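Local atomic coordinates of putative hydrolase YdeN (Bacillus subtilis, PDB entry 1UXO), a protein that is a putative alpha/beta hydrolase of the RBBP9 family, probably acting as a serine hydrolase, though its substrate is not established. Residues S136-V142 with Q162-L168. The protein carries 2 engineered substitutions. Sequence-based numbering, arbitrary orientation.
Sequences SKDDQIV and QHGGHFL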
loop_
_atom_site.group_PDB
_atom_site.type_symbol
_atom_site.label_atom_id
_atom_site.label_comp_id
_atom_site.label_asym_id
_atom_site.label_seq_id
_atom_site.Cartn_x
_atom_site.Cartn_y
_atom_site.Cartn_z
ATOM N N SER A 136 1.040 -12.609 2.953
ATOM C CA SER A 136 1.782 -13.840 3.257
ATOM C C SER A 136 1.085 -14.685 4.284
ATOM O O SER A 136 0.778 -14.210 5.369
ATOM C CB SER A 136 3.193 -13.485 3.756
ATOM O OG SER A 136 3.843 -14.591 4.415
ATOM N N LYS A 137 0.888 -15.972 3.981
ATOM C CA LYS A 137 0.224 -16.868 4.914
ATOM C C LYS A 137 0.915 -16.997 6.242
ATOM O O LYS A 137 0.215 -17.169 7.248
ATOM C CB LYS A 137 -0.002 -18.273 4.318
ATOM C CG LYS A 137 -0.886 -19.197 5.132
ATOM C CD LYS A 137 -2.238 -18.558 5.371
ATOM C CE LYS A 137 -3.396 -19.482 5.710
ATOM N NZ LYS A 137 -3.213 -20.129 6.995
ATOM N N ASP A 138 2.241 -16.886 6.272
ATOM C CA ASP A 138 3.008 -17.051 7.498
ATOM C C ASP A 138 3.536 -15.778 8.135
ATOM O O ASP A 138 4.411 -15.808 9.017
ATOM C CB ASP A 138 4.100 -18.133 7.311
ATOM C CG ASP A 138 5.213 -17.717 6.346
ATOM O OD1 ASP A 138 5.125 -16.594 5.780
ATOM O OD2 ASP A 138 6.214 -18.495 6.081
ATOM N N ASP A 139 2.931 -14.664 7.740
ATOM C CA ASP A 139 3.200 -13.361 8.336
ATOM C C ASP A 139 2.836 -13.342 9.845
ATOM O O ASP A 139 1.707 -13.637 10.247
ATOM C CB ASP A 139 2.383 -12.307 7.587
ATOM C CG ASP A 139 2.907 -10.865 7.786
ATOM O OD1 ASP A 139 3.419 -10.520 8.899
ATOM O OD2 ASP A 139 2.849 -10.031 6.861
ATOM N N GLN A 140 3.831 -13.077 10.667
ATOM C CA GLN A 140 3.640 -13.000 12.089
ATOM C C GLN A 140 3.458 -11.556 12.599
ATOM O O GLN A 140 3.319 -11.345 13.822
ATOM C CB GLN A 140 4.864 -13.649 12.769
ATOM C CG GLN A 140 5.121 -15.152 12.379
ATOM C CD GLN A 140 3.968 -15.995 12.743
ATOM O OE1 GLN A 140 3.513 -15.953 13.909
ATOM N NE2 GLN A 140 3.383 -16.693 11.749
ATOM N N ILE A 141 3.458 -10.572 11.707
ATOM C CA ILE A 141 3.242 -9.159 12.096
ATOM C C ILE A 141 1.835 -8.725 11.734
ATOM O O ILE A 141 1.071 -8.256 12.580
ATOM C CB ILE A 141 4.291 -8.232 11.472
ATOM C CG1 ILE A 141 5.699 -8.595 11.991
ATOM C CG2 ILE A 141 3.910 -6.776 11.823
ATOM C CD1 ILE A 141 6.858 -7.926 11.248
ATOM N N VAL A 142 1.490 -8.898 10.453
ATOM C CA VAL A 142 0.124 -8.732 9.955
ATOM C C VAL A 142 -0.485 -10.113 9.653
ATOM O O VAL A 142 -0.194 -10.710 8.626
ATOM C CB VAL A 142 0.068 -7.875 8.684
ATOM C CG1 VAL A 142 -1.380 -7.669 8.281
ATOM C CG2 VAL A 142 0.676 -6.485 8.944
ATOM N N GLN A 162 2.388 -18.285 0.126
ATOM C CA GLN A 162 2.377 -19.228 1.240
ATOM C C GLN A 162 3.497 -18.978 2.237
ATOM O O GLN A 162 3.292 -19.049 3.464
ATOM C CB GLN A 162 2.408 -20.675 0.702
ATOM C CG GLN A 162 2.108 -21.690 1.760
ATOM C CD GLN A 162 1.971 -23.071 1.170
ATOM O OE1 GLN A 162 2.630 -23.375 0.157
ATOM N NE2 GLN A 162 1.095 -23.887 1.763
ATOM N N HIS A 163 4.684 -18.704 1.734
ATOM C CA HIS A 163 5.835 -18.437 2.572
ATOM C C HIS A 163 6.447 -17.090 2.188
ATOM O O HIS A 163 7.435 -17.019 1.474
ATOM C CB HIS A 163 6.885 -19.591 2.511
ATOM C CG HIS A 163 6.355 -20.890 3.030
ATOM N ND1 HIS A 163 5.917 -21.047 4.334
ATOM C CD2 HIS A 163 6.126 -22.068 2.410
ATOM C CE1 HIS A 163 5.434 -22.268 4.489
ATOM N NE2 HIS A 163 5.536 -22.900 3.335
ATOM N N GLY A 164 5.851 -16.016 2.674
ATOM C CA GLY A 164 6.316 -14.686 2.341
ATOM C C GLY A 164 6.879 -13.882 3.493
ATOM O O GLY A 164 7.203 -12.730 3.303
ATOM N N GLY A 165 6.988 -14.469 4.688
ATOM C CA GLY A 165 7.282 -13.720 5.902
ATOM C C GLY A 165 6.367 -12.491 6.002
ATOM O O GLY A 165 5.148 -12.621 5.924
ATOM N N HIS A 166 6.959 -11.311 6.188
ATOM C CA HIS A 166 6.266 -9.999 6.067
ATOM C C HIS A 166 6.822 -9.154 4.853
ATOM O O HIS A 166 6.733 -7.894 4.817
ATOM C CB HIS A 166 6.352 -9.298 7.441
ATOM C CG HIS A 166 5.644 -7.975 7.547
ATOM N ND1 HIS A 166 4.329 -7.797 7.214
ATOM C CD2 HIS A 166 6.069 -6.780 8.051
ATOM C CE1 HIS A 166 3.988 -6.530 7.440
ATOM N NE2 HIS A 166 5.040 -5.883 7.920
ATOM N N PHE A 167 7.402 -9.851 3.860
ATOM C CA PHE A 167 8.007 -9.254 2.670
ATOM C C PHE A 167 9.102 -8.205 2.994
ATOM O O PHE A 167 9.149 -7.097 2.428
ATOM C CB PHE A 167 6.936 -8.678 1.740
ATOM C CG PHE A 167 5.848 -9.662 1.332
ATOM C CD1 PHE A 167 6.100 -10.672 0.426
ATOM C CD2 PHE A 167 4.573 -9.547 1.846
ATOM C CE1 PHE A 167 5.071 -11.568 0.048
ATOM C CE2 PHE A 167 3.555 -10.428 1.492
ATOM C CZ PHE A 167 3.800 -11.432 0.594
ATOM N N LEU A 168 9.983 -8.587 3.908
ATOM C CA LEU A 168 11.095 -7.749 4.357
ATOM C C LEU A 168 12.453 -8.155 3.775
ATOM O O LEU A 168 12.691 -9.344 3.462
ATOM C CB LEU A 168 11.162 -7.867 5.895
ATOM C CG LEU A 168 9.907 -7.534 6.667
ATOM C CD1 LEU A 168 10.044 -7.860 8.213
ATOM C CD2 LEU A 168 9.670 -6.040 6.498
#
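Asp-139 and His-166 meet here as the predicted acid and base of a serine hydrolase catalytic triad, brought together by the loops that follow strands 128-136 and 157-161 of the alpha/beta-hydrolase sheet. Ring atom ND1 of His-166 donates to OD2 of Asp-139 over 2.7 Å. The carboxylate receives it on the syn lone pair, at the edge of the imidazole and close to the ring plane, although the two planes are turned 61° apart. The other oxygen is held from its own chain: the backbone N of Ile-141 reaches Asp-139 OD1 almost along the C-O axis, making an Asx turn, while the N of Val-142 donates to the same oxygen from above the carboxylate plane. Together with the histidine bond, these two amides hold the carboxylate in its rotation. CG of His-166 stands anti to the backbone N (chi1 -177°), which turns ND1 to the acid and one ring face to Ile-141, whose CB sits 4.1 Å from the ring centroid in a CH-pi contact. Methyl CG2 of Val-142 packs obliquely against CE1, and NE2 comes close to Ser-73, the predicted nucleophile.

Next to the Asp-His pair, a cluster of hydrogen bonds joins the two loops. The hydroxyl of buried Ser-136 donates a hydrogen bond to Gly-165 O across 2.8 Å, the donor tilted out of the carbonyl plane, and accepts a weak one from Gly-164 N. Asp-138 OD1 faces the Gly-164 and Gly-165 amides, both weakly bonded to it. The Phe-167 ring packs obliquely against Ser-136 and meets Phe-173 edge-to-face. At the more exposed end, His-163 donates from ND1 to Asp-138 OD2 at 3.1 Å; the bond is nearly straight at 163° and lies in the imidazole plane, yet reaches the oxygen from above the carboxylate plane.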